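Local coordinates for protein hydrogenase maturation factor (Thermoanaerobacter tengcongensis, PDB 3VTH) that probably transfers a carbamoyl group from carbamoyl phosphate to the C-terminal cysteine of HypE, using ATP, during maturation of [NiFe]-hydrogenases, at residues P191-I205 / I351-V363. Residues are numbered along the deposited sequence; the frame is centred on the assembly and turned at random.
Sequences PSLSFVGEGCFDDEI and IADVFLLNNRDIV
S194 and V196 pair with L357 and F355 through four backbone hydrogen bonds, which join strand 193-196, an edge strand of a mixed sheet, antiparallel to strand 354-358 of the YrdC-like (telomere recombination) domain. L193, F195, L356 and N358 share one face, where helix 204-213 covers F195 and L356; S194, V196, F355 and L357 occupy the other. With CG anti to the backbone N (chi1 179°), the F195 ring reaches diagonally across to V354, its CZ 3.7 Å from V354 CB and its CE1 3.8 Å from V354 CG2. C207 and V208 of the helix also touch this ring, and E198 O lies in its plane at the edge. Cut back to an alanine, this position is likely to leave V354 CB and its methyls, and C207 and V208 on the helix, without the ring they pack against. Next along this face, L356 splits its methyls: CD1 meets E204 CB at 3.8 Å, while CD2 meets both I205 CD1 and L193 CD2. On the other face V196 CG2 packs against L357 CD2 at 3.6 Å, and the edge of the F355 ring lies toward V196 O.

Past the strand end the pairing passes to a side chain. S192 N donates to N359 OD1, 2.9 Å away and tilted 27° from the amide's carbonyl plane, and the return bond from N359 N to S192 O is weak. N358 OD1 takes R360 N in an Asx turn. The P191 side chain, about 9 Å from a bound zinc ion at nearest atoms, sets its CB against R360 CB. A water bridges S192 OG, at 2.8 Å, and N359 ND2, from which it accepts.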
loop_
_atom_site.group_PDB
_atom_site.type_symbol
_atom_site.label_atom_id
_atom_site.label_comp_id
_atom_site.label_asym_id
_atom_site.label_seq_id
_atom_site.Cartn_x
_atom_site.Cartn_y
_atom_site.Cartn_z
ATOM N N PRO A 191 16.279 24.074 1.380
ATOM C CA PRO A 191 15.968 23.906 -0.039
ATOM C C PRO A 191 15.081 25.045 -0.546
ATOM O O PRO A 191 14.445 25.735 0.247
ATOM C CB PRO A 191 15.213 22.569 -0.103
ATOM C CG PRO A 191 14.994 22.146 1.310
ATOM C CD PRO A 191 15.787 22.970 2.223
ATOM N N SER A 192 15.048 25.228 -1.862
ATOM C CA SER A 192 14.156 26.191 -2.490
ATOM C C SER A 192 13.427 25.604 -3.713
ATOM O O SER A 192 13.892 24.646 -4.352
ATOM C CB SER A 192 14.932 27.454 -2.866
ATOM O OG SER A 192 16.154 27.121 -3.490
ATOM N N LEU A 193 12.269 26.180 -4.004
ATOM C CA LEU A 193 11.516 25.872 -5.211
ATOM C C LEU A 193 12.174 26.468 -6.448
ATOM O O LEU A 193 12.870 27.494 -6.384
ATOM C CB LEU A 193 10.087 26.414 -5.101
ATOM C CG LEU A 193 9.251 25.881 -3.929
ATOM C CD1 LEU A 193 7.976 26.724 -3.765
ATOM C CD2 LEU A 193 8.946 24.384 -4.082
ATOM N N SER A 194 11.916 25.824 -7.579
ATOM C CA SER A 194 12.337 26.341 -8.863
ATOM C C SER A 194 11.197 26.090 -9.852
ATOM O O SER A 194 10.731 24.934 -10.015
ATOM C CB SER A 194 13.646 25.667 -9.296
ATOM O OG SER A 194 13.967 26.001 -10.645
ATOM N N PHE A 195 10.702 27.168 -10.452
ATOM C CA PHE A 195 9.633 27.073 -11.441
ATOM C C PHE A 195 10.226 27.132 -12.847
ATOM O O PHE A 195 11.024 28.012 -13.161
ATOM C CB PHE A 195 8.593 28.197 -11.261
ATOM C CG PHE A 195 7.465 28.157 -12.278
ATOM C CD1 PHE A 195 6.372 27.311 -12.093
ATOM C CD2 PHE A 195 7.497 28.968 -13.405
ATOM C CE1 PHE A 195 5.336 27.266 -13.018
ATOM C CE2 PHE A 195 6.457 28.936 -14.340
ATOM C CZ PHE A 195 5.376 28.085 -14.144
ATOM N N VAL A 196 9.818 26.189 -13.688
ATOM C CA VAL A 196 10.247 26.148 -15.083
ATOM C C VAL A 196 9.008 26.046 -15.963
ATOM O O VAL A 196 8.214 25.113 -15.851
ATOM C CB VAL A 196 11.148 24.912 -15.388
ATOM C CG1 VAL A 196 11.706 25.004 -16.810
ATOM C CG2 VAL A 196 12.270 24.784 -14.378
ATOM N N GLY A 197 8.845 27.017 -16.839
ATOM C CA GLY A 197 7.741 27.006 -17.774
ATOM C C GLY A 197 7.973 28.171 -18.693
ATOM O O GLY A 197 9.082 28.326 -19.223
ATOM N N GLU A 198 6.939 28.991 -18.873
ATOM C CA GLU A 198 7.107 30.287 -19.503
ATOM C C GLU A 198 7.545 31.265 -18.416
ATOM O O GLU A 198 7.534 30.931 -17.207
ATOM C CB GLU A 198 5.801 30.783 -20.140
ATOM C CG GLU A 198 5.127 29.835 -21.131
ATOM C CD GLU A 198 3.978 30.518 -21.875
ATOM O OE1 GLU A 198 2.835 30.002 -21.832
ATOM O OE2 GLU A 198 4.215 31.583 -22.488
ATOM N N GLY A 199 7.937 32.456 -18.843
ATOM C CA GLY A 199 8.268 33.546 -17.944
ATOM C C GLY A 199 7.136 33.888 -16.998
ATOM O O GLY A 199 5.976 33.976 -17.404
ATOM N N CYS A 200 7.486 34.067 -15.732
ATOM C CA CYS A 200 6.540 34.394 -14.678
ATOM C C CYS A 200 7.293 35.228 -13.656
ATOM O O CYS A 200 8.401 34.870 -13.227
ATOM C CB CYS A 200 5.991 33.107 -14.035
ATOM S SG CYS A 200 4.796 33.292 -12.637
ATOM N N PHE A 201 6.695 36.337 -13.261
ATOM C CA PHE A 201 7.342 37.230 -12.325
ATOM C C PHE A 201 6.791 37.076 -10.904
ATOM O O PHE A 201 7.283 37.713 -9.977
ATOM C CB PHE A 201 7.270 38.674 -12.832
ATOM C CG PHE A 201 8.105 38.920 -14.074
ATOM C CD1 PHE A 201 9.406 39.399 -13.969
ATOM C CD2 PHE A 201 7.592 38.649 -15.345
ATOM C CE1 PHE A 201 10.188 39.630 -15.114
ATOM C CE2 PHE A 201 8.363 38.871 -16.498
ATOM C CZ PHE A 201 9.666 39.366 -16.380
ATOM N N ASP A 202 5.785 36.216 -10.746
ATOM C CA ASP A 202 5.195 35.933 -9.435
ATOM C C ASP A 202 6.045 34.932 -8.642
ATOM O O ASP A 202 7.024 34.378 -9.164
ATOM C CB ASP A 202 3.765 35.389 -9.595
ATOM C CG ASP A 202 2.816 36.398 -10.211
ATOM O OD1 ASP A 202 2.974 37.606 -9.955
ATOM O OD2 ASP A 202 1.906 35.986 -10.956
ATOM N N ASP A 203 5.673 34.689 -7.389
ATOM C CA ASP A 203 6.341 33.635 -6.629
ATOM C C ASP A 203 5.979 32.252 -7.202
ATOM O O ASP A 203 4.943 32.107 -7.854
ATOM C CB ASP A 203 6.147 33.796 -5.105
ATOM C CG ASP A 203 4.801 33.264 -4.575
ATOM O OD1 ASP A 203 4.291 32.215 -5.026
ATOM O OD2 ASP A 203 4.272 33.898 -3.632
ATOM N N GLU A 204 6.853 31.265 -6.997
ATOM C CA GLU A 204 6.745 29.953 -7.670
ATOM C C GLU A 204 5.381 29.277 -7.538
ATOM O O GLU A 204 4.840 28.776 -8.527
ATOM C CB GLU A 204 7.853 28.988 -7.215
ATOM C CG GLU A 204 9.263 29.338 -7.711
ATOM C CD GLU A 204 9.936 30.455 -6.912
ATOM O OE1 GLU A 204 9.347 30.940 -5.915
ATOM O OE2 GLU A 204 11.067 30.850 -7.285
ATOM N N ILE A 205 4.826 29.255 -6.326
ATOM C CA ILE A 205 3.507 28.649 -6.094
ATOM C C ILE A 205 2.398 29.345 -6.903
ATOM O O ILE A 205 1.517 28.683 -7.456
ATOM C CB ILE A 205 3.117 28.638 -4.599
ATOM C CG1 ILE A 205 4.136 27.849 -3.759
ATOM C CG2 ILE A 205 1.703 28.041 -4.409
ATOM C CD1 ILE A 205 4.232 26.338 -4.066
ATOM N N ILE A 351 4.421 15.913 -21.728
ATOM C CA ILE A 351 3.278 15.670 -20.864
ATOM C C ILE A 351 2.949 16.911 -20.039
ATOM O O ILE A 351 1.870 17.482 -20.184
ATOM C CB ILE A 351 3.494 14.436 -19.955
ATOM C CG1 ILE A 351 3.835 13.197 -20.802
ATOM C CG2 ILE A 351 2.268 14.196 -19.087
ATOM C CD1 ILE A 351 4.174 11.952 -19.983
ATOM N N ALA A 352 3.885 17.340 -19.191
ATOM C CA ALA A 352 3.673 18.528 -18.386
ATOM C C ALA A 352 3.912 19.797 -19.194
ATOM O O ALA A 352 4.771 19.834 -20.082
ATOM C CB ALA A 352 4.581 18.505 -17.155
ATOM N N ASP A 353 3.143 20.835 -18.880
ATOM C CA ASP A 353 3.356 22.156 -19.465
ATOM C C ASP A 353 4.377 22.990 -18.679
ATOM O O ASP A 353 5.172 23.728 -19.268
ATOM C CB ASP A 353 2.022 22.888 -19.566
ATOM C CG ASP A 353 1.049 22.169 -20.485
ATOM O OD1 ASP A 353 1.332 22.128 -21.693
ATOM O OD2 ASP A 353 0.025 21.627 -20.008
ATOM N N VAL A 354 4.347 22.874 -17.353
ATOM C CA VAL A 354 5.283 23.607 -16.479
ATOM C C VAL A 354 5.692 22.719 -15.308
ATOM O O VAL A 354 5.022 21.727 -15.023
ATOM C CB VAL A 354 4.677 24.939 -15.952
ATOM C CG1 VAL A 354 4.225 25.857 -17.125
ATOM C CG2 VAL A 354 3.510 24.653 -15.019
ATOM N N PHE A 355 6.789 23.075 -14.640
ATOM C CA PHE A 355 7.357 22.236 -13.591
ATOM C C PHE A 355 7.602 23.032 -12.319
ATOM O O PHE A 355 8.069 24.174 -12.381
ATOM C CB PHE A 355 8.703 21.648 -14.046
ATOM C CG PHE A 355 8.594 20.690 -15.198
ATOM C CD1 PHE A 355 8.707 19.316 -14.985
ATOM C CD2 PHE A 355 8.415 21.166 -16.507
ATOM C CE1 PHE A 355 8.611 18.410 -16.066
ATOM C CE2 PHE A 355 8.327 20.287 -17.579
ATOM C CZ PHE A 355 8.421 18.911 -17.363
ATOM N N LEU A 356 7.292 22.414 -11.176
ATOM C CA LEU A 356 7.716 22.940 -9.889
ATOM C C LEU A 356 8.764 21.997 -9.310
ATOM O O LEU A 356 8.437 20.950 -8.717
ATOM C CB LEU A 356 6.544 23.125 -8.911
ATOM C CG LEU A 356 6.907 23.842 -7.599
ATOM C CD1 LEU A 356 7.230 25.323 -7.837
ATOM C CD2 LEU A 356 5.801 23.692 -6.543
ATOM N N LEU A 357 10.018 22.385 -9.505
ATOM C CA LEU A 357 11.182 21.637 -9.049
ATOM C C LEU A 357 11.590 22.057 -7.630
ATOM O O LEU A 357 11.090 23.048 -7.108
ATOM C CB LEU A 357 12.340 21.969 -9.991
ATOM C CG LEU A 357 12.671 21.213 -11.281
ATOM C CD1 LEU A 357 11.511 20.442 -11.932
ATOM C CD2 LEU A 357 13.353 22.132 -12.262
ATOM N N ASN A 358 12.498 21.293 -7.011
ATOM C CA ASN A 358 13.226 21.775 -5.842
ATOM C C ASN A 358 14.594 21.102 -5.762
ATOM O O ASN A 358 14.846 20.114 -6.462
ATOM C CB ASN A 358 12.407 21.594 -4.545
ATOM C CG ASN A 358 12.297 20.152 -4.104
ATOM O OD1 ASN A 358 13.309 19.485 -3.819
ATOM N ND2 ASN A 358 11.060 19.663 -4.002
ATOM N N ASN A 359 15.483 21.628 -4.923
ATOM C CA ASN A 359 16.835 21.094 -4.876
ATOM C C ASN A 359 17.104 20.199 -3.670
ATOM O O ASN A 359 18.246 20.027 -3.298
ATOM C CB ASN A 359 17.873 22.235 -4.973
ATOM C CG ASN A 359 17.738 23.242 -3.841
ATOM O OD1 ASN A 359 16.759 23.227 -3.084
ATOM N ND2 ASN A 359 18.725 24.103 -3.704
ATOM N N ARG A 360 16.066 19.620 -3.060
ATOM C CA ARG A 360 16.283 18.596 -2.026
ATOM C C ARG A 360 16.227 17.221 -2.690
ATOM O O ARG A 360 15.165 16.800 -3.166
ATOM C CB ARG A 360 15.245 18.689 -0.883
ATOM C CG ARG A 360 15.484 17.671 0.273
ATOM C CD ARG A 360 14.462 17.793 1.425
ATOM N NE ARG A 360 13.077 17.664 0.951
ATOM C CZ ARG A 360 12.012 18.144 1.593
ATOM N NH1 ARG A 360 12.158 18.775 2.745
ATOM N NH2 ARG A 360 10.793 17.991 1.087
ATOM N N ASP A 361 17.358 16.524 -2.731
ATOM C CA ASP A 361 17.401 15.179 -3.343
ATOM C C ASP A 361 16.373 14.226 -2.756
ATOM O O ASP A 361 16.163 14.184 -1.543
ATOM C CB ASP A 361 18.780 14.543 -3.207
ATOM C CG ASP A 361 19.815 15.190 -4.108
ATOM O OD1 ASP A 361 20.972 14.726 -4.066
ATOM O OD2 ASP A 361 19.487 16.148 -4.864
ATOM N N ILE A 362 15.703 13.486 -3.635
ATOM C CA ILE A 362 14.866 12.369 -3.205
ATOM C C ILE A 362 15.771 11.159 -3.341
ATOM O O ILE A 362 16.244 10.855 -4.441
ATOM C CB ILE A 362 13.593 12.202 -4.070
ATOM C CG1 ILE A 362 12.673 13.419 -3.902
ATOM C CG2 ILE A 362 12.845 10.859 -3.714
ATOM C CD1 ILE A 362 11.506 13.482 -4.939
ATOM N N VAL A 363 16.051 10.506 -2.214
ATOM C CA VAL A 363 16.902 9.331 -2.209
ATOM C C VAL A 363 16.115 8.083 -2.588
ATOM O O VAL A 363 16.567 7.279 -3.403
ATOM C CB VAL A 363 17.581 9.124 -0.815
ATOM C CG1 VAL A 363 18.457 7.882 -0.836
ATOM C CG2 VAL A 363 18.417 10.398 -0.450
HETATM O O HOH W 1 18.179 26.325 -1.773
#